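Local coordinates for DUF2235 domain-containing protein (Pseudomonas aeruginosa, PDB 4O5P) that probably hydrolyses phospholipids of target-cell membranes as a type VI secretion effector of the Tle1 family, with an alpha/beta-hydrolase catalytic domain, at residues 474-477 with 478-481; 482-485 with 486-490; 583-587 with 588-592; 612-616 with 617-621. All coordinates share one frame; numbering follows the deposited sequence.

All four contacts are local ones within the C-terminal family region of the Tle1-like effector. Contacts 1 and 2 follow each other on helix 469-487, their centres 12 Å apart: contact 1 is a plain helical turn and contact 2 is the helix end. Contact 3 closes helix 571-587, about 15 Å from contact 2 between centres. The two touch, Ile485 CD1 lying 3.5 Å from Tyr586 CE1. Contact 4 starts helix 616-637, which packs on contacts 1, 2 and 3, although contact 4 itself stays about 7 Å from contact 1 at the nearest atoms. The probable catalytic triad, Ser237, His379 and Asp281, belongs to none of them.

Contact 1 of 4, residues 474-477 with 478-481; sequences RRET and ALIT
Thr481 turns its hydroxyl back onto the carbonyl of Thr477, one helical turn earlier. OG1 lies beside its own backbone N (chi1 -65°) and gives a hydrogen bond of 2.8 Å from Thr481 OG1 to Thr477 O. It comes from above the carbonyl plane. Thr481 N bonds the same oxygen from the opposite face, so one acceptor holds two donors. Ile480 CG2 also presses on this carbonyl, 3.4 Å from Thr477 O. Thr477 OG1 likewise bonds Ile473 O, four residues back. This side of the helix is tight and buried.

Glu476 and Leu479 run side by side, and Glu476 OE1 lies 3.5 Å from Leu479 CD2. The bent glutamate is also buried, and its carboxylate bonds His338, Trp460 and Gln463. The looser side belongs to Arg474 and Arg475. Both are extended and partly exposed, and their side chains stay more than 5 Å from residues 478-481. Arg474 makes a salt bridge with Asp629 of helix 616-637, and Arg475 bonds Gln463.

Within helix 469-487, these threonine hydroxyls are satisfied by carbonyls four residues back, a common pattern in helices. The buried carboxylate has three donors, which probably help to stabilise its negative charge.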
# COMPACT_ATOMS: atom_id res chain seq x y z
N ARG A 474 17.76 -7.42 -8.26
CA ARG A 474 18.96 -8.17 -7.92
C ARG A 474 20.13 -7.21 -7.70
O ARG A 474 20.81 -7.25 -6.65
CB ARG A 474 19.31 -9.19 -9.03
CG ARG A 474 20.69 -9.83 -8.85
CD ARG A 474 21.13 -10.78 -9.97
NE ARG A 474 22.41 -11.40 -9.59
CZ ARG A 474 23.17 -12.16 -10.38
NH1 ARG A 474 22.82 -12.42 -11.64
NH2 ARG A 474 24.30 -12.67 -9.92
N ARG A 475 20.35 -6.33 -8.67
CA ARG A 475 21.51 -5.45 -8.61
C ARG A 475 21.42 -4.36 -7.53
O ARG A 475 22.40 -4.08 -6.84
CB ARG A 475 21.81 -4.86 -10.01
CG ARG A 475 23.15 -4.10 -10.08
CD ARG A 475 23.51 -3.67 -11.52
NE ARG A 475 24.82 -3.04 -11.57
CZ ARG A 475 25.04 -1.74 -11.35
NH1 ARG A 475 24.02 -0.94 -11.07
NH2 ARG A 475 26.27 -1.23 -11.41
N GLU A 476 20.24 -3.77 -7.35
CA GLU A 476 20.05 -2.74 -6.32
C GLU A 476 20.10 -3.33 -4.92
O GLU A 476 20.58 -2.67 -3.97
CB GLU A 476 18.74 -1.97 -6.56
CG GLU A 476 18.84 -1.07 -7.79
CD GLU A 476 19.94 -0.04 -7.62
OE1 GLU A 476 20.12 0.47 -6.48
OE2 GLU A 476 20.61 0.29 -8.64
N THR A 477 19.67 -4.58 -4.79
CA THR A 477 19.74 -5.27 -3.50
C THR A 477 21.20 -5.44 -3.20
O THR A 477 21.63 -5.21 -2.07
CB THR A 477 19.07 -6.63 -3.50
OG1 THR A 477 17.67 -6.47 -3.81
CG2 THR A 477 19.16 -7.28 -2.09
N ALA A 478 21.96 -5.82 -4.24
CA ALA A 478 23.41 -5.97 -4.10
C ALA A 478 24.09 -4.66 -3.69
O ALA A 478 25.02 -4.67 -2.88
CB ALA A 478 24.02 -6.50 -5.39
N LEU A 479 23.64 -3.54 -4.26
CA LEU A 479 24.23 -2.23 -3.93
C LEU A 479 24.00 -1.83 -2.47
O LEU A 479 24.95 -1.45 -1.74
CB LEU A 479 23.71 -1.15 -4.88
CG LEU A 479 24.09 0.31 -4.64
CD1 LEU A 479 25.61 0.48 -4.53
CD2 LEU A 479 23.52 1.19 -5.76
N ILE A 480 22.76 -1.93 -2.01
CA ILE A 480 22.52 -1.56 -0.61
C ILE A 480 23.17 -2.57 0.36
O ILE A 480 23.63 -2.20 1.44
CB ILE A 480 21.02 -1.31 -0.33
CG1 ILE A 480 20.85 -0.59 1.01
CG2 ILE A 480 20.25 -2.61 -0.36
CD1 ILE A 480 19.42 -0.10 1.30
N THR A 481 23.25 -3.84 -0.06
CA THR A 481 24.01 -4.82 0.72
C THR A 481 25.47 -4.37 0.84
O THR A 481 26.03 -4.36 1.95
CB THR A 481 23.98 -6.22 0.06
OG1 THR A 481 22.64 -6.73 0.07
CG2 THR A 481 24.90 -7.20 0.82

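Contact 2 of 4, residues 482-485 with 486-490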
# COMPACT_ATOMS: atom_id res chain seq x y z
N ALA A 482 26.08 -4.01 -0.29
CA ALA A 482 27.45 -3.50 -0.30
C ALA A 482 27.63 -2.34 0.67
O ALA A 482 28.60 -2.29 1.41
CB ALA A 482 27.87 -3.09 -1.71
N TRP A 483 26.68 -1.40 0.67
CA TRP A 483 26.73 -0.28 1.62
C TRP A 483 26.63 -0.73 3.08
O TRP A 483 27.32 -0.19 3.95
CB TRP A 483 25.62 0.72 1.32
CG TRP A 483 25.51 1.87 2.29
CD1 TRP A 483 26.13 3.08 2.20
CD2 TRP A 483 24.69 1.93 3.47
NE1 TRP A 483 25.75 3.90 3.25
CE2 TRP A 483 24.88 3.20 4.05
CE3 TRP A 483 23.84 1.01 4.10
CZ2 TRP A 483 24.24 3.59 5.23
CZ3 TRP A 483 23.19 1.40 5.27
CH2 TRP A 483 23.39 2.68 5.81
N ARG A 484 25.77 -1.72 3.35
CA ARG A 484 25.64 -2.27 4.70
C ARG A 484 26.90 -3.01 5.15
O ARG A 484 27.19 -3.01 6.34
CB ARG A 484 24.44 -3.23 4.82
CG ARG A 484 23.09 -2.56 4.71
CD ARG A 484 21.97 -3.60 4.51
NE ARG A 484 20.72 -2.89 4.23
CZ ARG A 484 19.76 -3.35 3.45
NH1 ARG A 484 19.88 -4.54 2.89
NH2 ARG A 484 18.68 -2.62 3.25
N ILE A 485 27.63 -3.64 4.24
CA ILE A 485 28.84 -4.36 4.66
C ILE A 485 29.80 -3.38 5.38
O ILE A 485 30.47 -3.75 6.36
CB ILE A 485 29.55 -5.07 3.48
CG1 ILE A 485 28.70 -6.23 2.95
CG2 ILE A 485 30.92 -5.61 3.91
CD1 ILE A 485 29.16 -6.73 1.58
N ASP A 486 29.86 -2.14 4.90
CA ASP A 486 30.66 -1.15 5.60
C ASP A 486 29.93 -0.50 6.76
O ASP A 486 30.43 -0.54 7.88
CB ASP A 486 31.23 -0.10 4.65
CG ASP A 486 32.18 0.84 5.35
OD1 ASP A 486 31.72 1.89 5.87
OD2 ASP A 486 33.40 0.53 5.39
N ARG A 487 28.76 0.10 6.53
CA ARG A 487 28.10 0.88 7.58
C ARG A 487 27.49 0.05 8.74
O ARG A 487 27.34 0.56 9.84
CB ARG A 487 27.02 1.79 6.99
CG ARG A 487 27.50 3.21 6.64
CD ARG A 487 28.53 3.27 5.49
NE ARG A 487 28.73 4.67 5.09
CZ ARG A 487 29.89 5.31 5.12
NH1 ARG A 487 31.01 4.68 5.50
NH2 ARG A 487 29.94 6.58 4.77
N TYR A 488 27.13 -1.21 8.48
CA TYR A 488 26.52 -2.05 9.51
C TYR A 488 27.49 -3.14 9.93
O TYR A 488 27.72 -3.33 11.12
CB TYR A 488 25.23 -2.72 9.03
CG TYR A 488 24.01 -1.82 8.89
CD1 TYR A 488 24.08 -0.45 9.15
CD2 TYR A 488 22.79 -2.36 8.50
CE1 TYR A 488 22.97 0.35 9.02
CE2 TYR A 488 21.68 -1.57 8.36
CZ TYR A 488 21.77 -0.21 8.62
OH TYR A 488 20.67 0.58 8.50
N ALA A 489 28.04 -3.88 8.97
CA ALA A 489 28.95 -4.97 9.36
C ALA A 489 30.25 -4.39 9.90
O ALA A 489 30.92 -5.02 10.72
CB ALA A 489 29.23 -5.90 8.19
N GLY A 490 30.59 -3.19 9.44
CA GLY A 490 31.81 -2.53 9.88
C GLY A 490 31.65 -1.77 11.18
O GLY A 490 32.55 -1.01 11.58
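Trp483 and Arg487, one turn apart, cross at about a right angle. The aliphatic part of Arg487 lies over one face of the indole. Its CB sits 3.8 Å from the centroid of the Trp483 six-membered ring, only 13° off the normal, a CH-pi contact. Arg487 CG follows at 3.6 Å from Trp483 CZ2. The chain bends at chi2 and runs across the indole toward NE1, with the guanidinium plane steeply inclined to the ring. Arg487 NH1 then meets Asp486 OD1 at 2.9 Å in a salt bridge, near the guanidinium plane, but on the anti side of the carboxylate and out of its plane. Asp656 takes both Trp483 NE1 and Arg487 NH2, which fixes the indole and the guanidinium together.

Tyr488 meets the tryptophan in a T-shaped pair. The edge of Trp483 points at the face of Tyr488, the centroids of the Trp483 six-membered ring and the Tyr488 ring 5.4 Å apart and the planes at 67°. Arg484 lies alongside the tyrosine, pointing the same way, with Arg484 CG 3.8 Å from Tyr488 CD2. Its guanidinium plane is turned about 21° from the phenol ring, and Arg484 NH1 bonds Gln340 OE1.

The backbone ends the helix here. Arg484 O accepts from both Tyr488 N and Ala489 N, the second at 2.9 Å from Ala489 N to Arg484 O.

Around this last turn of helix 469-487, Tyr488 packs on Ala579 and Phe582 of helix 571-587. Ile485 reaches Tyr586 of that helix and Tyr634 of helix 616-637, while Trp483 meets Phe655 of helix 649-657.

Contact 3 of 4, residues 583-587 with 588-592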
# COMPACT_ATOMS: atom_id res chain seq x y z
N ALA A 583 24.96 -7.78 10.42
CA ALA A 583 26.32 -8.26 10.68
C ALA A 583 26.35 -9.78 10.91
O ALA A 583 27.14 -10.49 10.29
CB ALA A 583 26.94 -7.52 11.85
N HIS A 584 25.49 -10.25 11.82
CA HIS A 584 25.37 -11.68 12.08
C HIS A 584 25.09 -12.48 10.80
O HIS A 584 25.81 -13.46 10.50
CB HIS A 584 24.27 -11.96 13.10
CG HIS A 584 24.11 -13.41 13.45
ND1 HIS A 584 23.06 -14.17 13.00
CD2 HIS A 584 24.89 -14.23 14.19
CE1 HIS A 584 23.19 -15.40 13.46
NE2 HIS A 584 24.30 -15.47 14.18
N ASP A 585 24.06 -12.07 10.06
CA ASP A 585 23.71 -12.76 8.82
C ASP A 585 24.88 -12.79 7.84
O ASP A 585 25.13 -13.80 7.17
CB ASP A 585 22.51 -12.07 8.13
CG ASP A 585 21.21 -12.26 8.88
OD1 ASP A 585 21.17 -13.06 9.84
OD2 ASP A 585 20.21 -11.60 8.50
N TYR A 586 25.60 -11.68 7.73
CA TYR A 586 26.62 -11.58 6.70
C TYR A 586 27.87 -12.38 7.09
O TYR A 586 28.56 -12.91 6.23
CB TYR A 586 26.96 -10.11 6.43
CG TYR A 586 28.09 -9.92 5.43
CD1 TYR A 586 27.85 -10.05 4.06
CD2 TYR A 586 29.37 -9.64 5.85
CE1 TYR A 586 28.88 -9.88 3.14
CE2 TYR A 586 30.40 -9.47 4.94
CZ TYR A 586 30.16 -9.59 3.59
OH TYR A 586 31.20 -9.42 2.71
N LYS A 587 28.13 -12.48 8.39
CA LYS A 587 29.31 -13.24 8.85
C LYS A 587 29.04 -14.74 8.71
O LYS A 587 29.92 -15.51 8.33
CB LYS A 587 29.66 -12.90 10.31
CG LYS A 587 31.03 -13.48 10.76
CD LYS A 587 31.25 -13.34 12.27
CE LYS A 587 31.94 -12.03 12.65
NZ LYS A 587 31.12 -10.81 12.30
N GLY A 588 27.79 -15.14 8.97
CA GLY A 588 27.41 -16.54 8.85
C GLY A 588 28.01 -17.47 9.89
O GLY A 588 28.19 -18.66 9.62
N ASP A 589 28.34 -16.94 11.06
CA ASP A 589 28.78 -17.76 12.19
C ASP A 589 27.54 -18.37 12.87
O ASP A 589 27.17 -17.95 13.98
CB ASP A 589 29.54 -16.88 13.19
CG ASP A 589 31.04 -17.00 13.06
OD1 ASP A 589 31.54 -17.20 11.93
OD2 ASP A 589 31.73 -16.90 14.11
N TRP A 590 26.92 -19.35 12.23
CA TRP A 590 25.57 -19.77 12.60
C TRP A 590 25.49 -20.43 13.96
O TRP A 590 24.55 -20.19 14.72
CB TRP A 590 24.97 -20.70 11.54
CG TRP A 590 25.02 -20.19 10.11
CD1 TRP A 590 25.57 -20.82 9.03
CD2 TRP A 590 24.48 -18.96 9.62
NE1 TRP A 590 25.41 -20.06 7.90
CE2 TRP A 590 24.75 -18.91 8.23
CE3 TRP A 590 23.80 -17.90 10.21
CZ2 TRP A 590 24.36 -17.83 7.43
CZ3 TRP A 590 23.42 -16.83 9.42
CH2 TRP A 590 23.70 -16.80 8.04
N GLY A 591 26.47 -21.27 14.27
CA GLY A 591 26.41 -22.09 15.47
C GLY A 591 26.15 -23.53 15.09
O GLY A 591 26.47 -23.96 13.97
N VAL A 592 25.57 -24.29 16.02
CA VAL A 592 25.12 -25.64 15.70
C VAL A 592 23.91 -25.54 14.78
O VAL A 592 23.11 -24.60 14.90
CB VAL A 592 24.78 -26.47 16.98
CG1 VAL A 592 23.41 -26.10 17.53
CG2 VAL A 592 24.82 -27.97 16.68
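Trp590 folds back from the loop onto the end of helix 571-587 and meets His584. The pair is an offset edge-to-face contact: the edge of Trp590 points toward the imidazole face, with centroids of the His584 ring and the Trp590 six-membered ring 5.9 Å apart and planes at 79°. The nearest atoms, His584 CE1 and Trp590 CE3, are 4.1 Å apart. The far corner of the indole reaches the helix backbone, with Trp590 CH2 3.4 Å from Asp585 O. One indole face also covers Gly588 CA. On another side, Lys587 CD packs against Asp589 CG at 3.8 Å. The lysine chain bends at chi3 and chi4 and leads its amine away, 6.4 Å from Lys587 NZ to Asp589 OD2.

The backbone sets up these meetings. Gly588 N closes the last helical turn with a bond of 3.0 Å to His584 O. Gly588 then leaves helical angles with positive phi (69°), which turns the chain out of the helix. Asp589 is the centre of an inverse gamma turn, which brings Trp590 back over the glycine. The loop also touches a crystal neighbour, which may influence its course.

Farther out, Asp585 OD2 bonds Thr679 and Asp585 O bonds Tyr623. Tyr586 stacks on His627, and Trp590 touches Arg726.

The side-chain contacts rest mainly on van der Waals and aromatic packing. Lys587 meets the Asp589 carboxylate with methylene groups, not its amine, so any charge attraction probably acts at a distance.

Contact 4 of 4, residues 612-616 with 617-621; sequences FLINE and EDEAE
Asn615 reaches forward with its side-chain oxygen to the backbone of Asp618. CG is anti to the backbone N (chi1 179°), which sends the amide toward the helix start. The capping hydrogen bond from Asp618 N to Asn615 OD1 is 2.9 Å, in the carbonyl plane and on a lone pair. The backbone carbonyl of the same residue starts the helical pattern, with Glu619 N 2.9 Å from Asn615 O. Glu616 O then accepts from Ala620 N at 3.0 Å.

Among side chains, Asp618 lies across the asparagine, its carboxylate plane turned about 51° from the amide. The two acceptor oxygens, Asn615 OD1 and Asp618 OD1, stand 3.2 Å apart without a bond between them. Ile614 sets its CD1 methyl against the carboxylate end of the extended Glu619, crossing it at about a right angle, with Ile614 CD1 3.7 Å from Glu619 CD.

Charge is dense here. Glu616 OE1 and Glu617 OE1 are 4.4 Å apart, both chains bending at chi2. Arginines balance these acids: Glu617 pairs with Arg723, Asp618 with Arg696, and Glu619 with Arg683 and Arg722. Glu616 OE2 instead takes the backbone N of Arg723. Four acidic residues in the first helical turn would also probably interact well with the positive end of the helix dipole.

This is an asparagine N-cap at a strand-to-helix junction. Strand 609-614, between strands 294-299 and 697-702 of an antiparallel sheet, passes through it directly into helix 616-637.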
# COMPACT_ATOMS: atom_id res chain seq x y z
N PHE A 612 1.62 -17.37 2.27
CA PHE A 612 2.50 -18.30 1.57
C PHE A 612 3.65 -18.73 2.46
O PHE A 612 3.95 -18.08 3.45
CB PHE A 612 3.16 -17.61 0.37
CG PHE A 612 2.22 -17.11 -0.66
CD1 PHE A 612 1.61 -18.00 -1.55
CD2 PHE A 612 1.97 -15.76 -0.78
CE1 PHE A 612 0.74 -17.53 -2.51
CE2 PHE A 612 1.12 -15.28 -1.75
CZ PHE A 612 0.50 -16.17 -2.62
N LEU A 613 4.32 -19.80 2.03
CA LEU A 613 5.65 -20.19 2.50
C LEU A 613 6.63 -20.09 1.32
O LEU A 613 6.25 -20.37 0.18
CB LEU A 613 5.65 -21.63 3.00
CG LEU A 613 5.11 -21.91 4.40
CD1 LEU A 613 5.22 -23.39 4.73
CD2 LEU A 613 5.87 -21.07 5.38
N ILE A 614 7.88 -19.72 1.58
CA ILE A 614 8.88 -19.68 0.51
C ILE A 614 9.70 -20.98 0.49
O ILE A 614 9.68 -21.76 1.45
CB ILE A 614 9.82 -18.48 0.64
CG1 ILE A 614 10.62 -18.57 1.94
CG2 ILE A 614 9.03 -17.15 0.57
CD1 ILE A 614 11.53 -17.39 2.16
N ASN A 615 10.44 -21.20 -0.59
CA ASN A 615 11.15 -22.46 -0.79
C ASN A 615 12.54 -22.43 -0.15
O ASN A 615 13.26 -21.45 -0.30
CB ASN A 615 11.28 -22.72 -2.30
CG ASN A 615 12.03 -24.00 -2.61
OD1 ASN A 615 13.21 -23.98 -2.96
ND2 ASN A 615 11.34 -25.13 -2.48
N GLU A 616 12.93 -23.52 0.52
CA GLU A 616 14.19 -23.54 1.27
C GLU A 616 15.42 -23.43 0.38
O GLU A 616 16.34 -22.65 0.65
CB GLU A 616 14.30 -24.80 2.14
CG GLU A 616 13.13 -25.01 3.10
CD GLU A 616 12.10 -25.99 2.56
OE1 GLU A 616 11.47 -25.68 1.52
OE2 GLU A 616 11.94 -27.07 3.17
N GLU A 617 15.42 -24.22 -0.69
CA GLU A 617 16.47 -24.17 -1.70
C GLU A 617 16.62 -22.77 -2.29
O GLU A 617 17.74 -22.22 -2.33
CB GLU A 617 16.19 -25.20 -2.82
CG GLU A 617 16.52 -26.67 -2.44
CD GLU A 617 15.62 -27.25 -1.35
OE1 GLU A 617 14.38 -27.13 -1.45
OE2 GLU A 617 16.16 -27.83 -0.37
N ASP A 618 15.51 -22.18 -2.74
CA ASP A 618 15.54 -20.83 -3.32
C ASP A 618 16.01 -19.77 -2.32
O ASP A 618 16.68 -18.81 -2.70
CB ASP A 618 14.16 -20.42 -3.86
CG ASP A 618 13.63 -21.36 -4.94
OD1 ASP A 618 14.37 -22.25 -5.41
OD2 ASP A 618 12.45 -21.20 -5.32
N GLU A 619 15.62 -19.93 -1.06
CA GLU A 619 16.02 -19.02 0.01
C GLU A 619 17.54 -19.09 0.20
O GLU A 619 18.22 -18.05 0.40
CB GLU A 619 15.30 -19.44 1.31
CG GLU A 619 15.40 -18.42 2.42
CD GLU A 619 14.57 -18.78 3.63
OE1 GLU A 619 14.10 -19.94 3.72
OE2 GLU A 619 14.42 -17.92 4.52
N ALA A 620 18.07 -20.31 0.16
CA ALA A 620 19.52 -20.52 0.25
C ALA A 620 20.21 -19.83 -0.93
O ALA A 620 21.19 -19.10 -0.75
CB ALA A 620 19.87 -22.02 0.29
N GLU A 621 19.70 -20.03 -2.13
CA GLU A 621 20.38 -19.44 -3.27
C GLU A 621 20.27 -17.91 -3.27
O GLU A 621 21.22 -17.23 -3.65
CB GLU A 621 19.93 -20.06 -4.60
CG GLU A 621 19.94 -19.11 -5.82
CD GLU A 621 21.32 -18.60 -6.24
OE1 GLU A 621 22.34 -18.93 -5.60
OE2 GLU A 621 21.37 -17.83 -7.23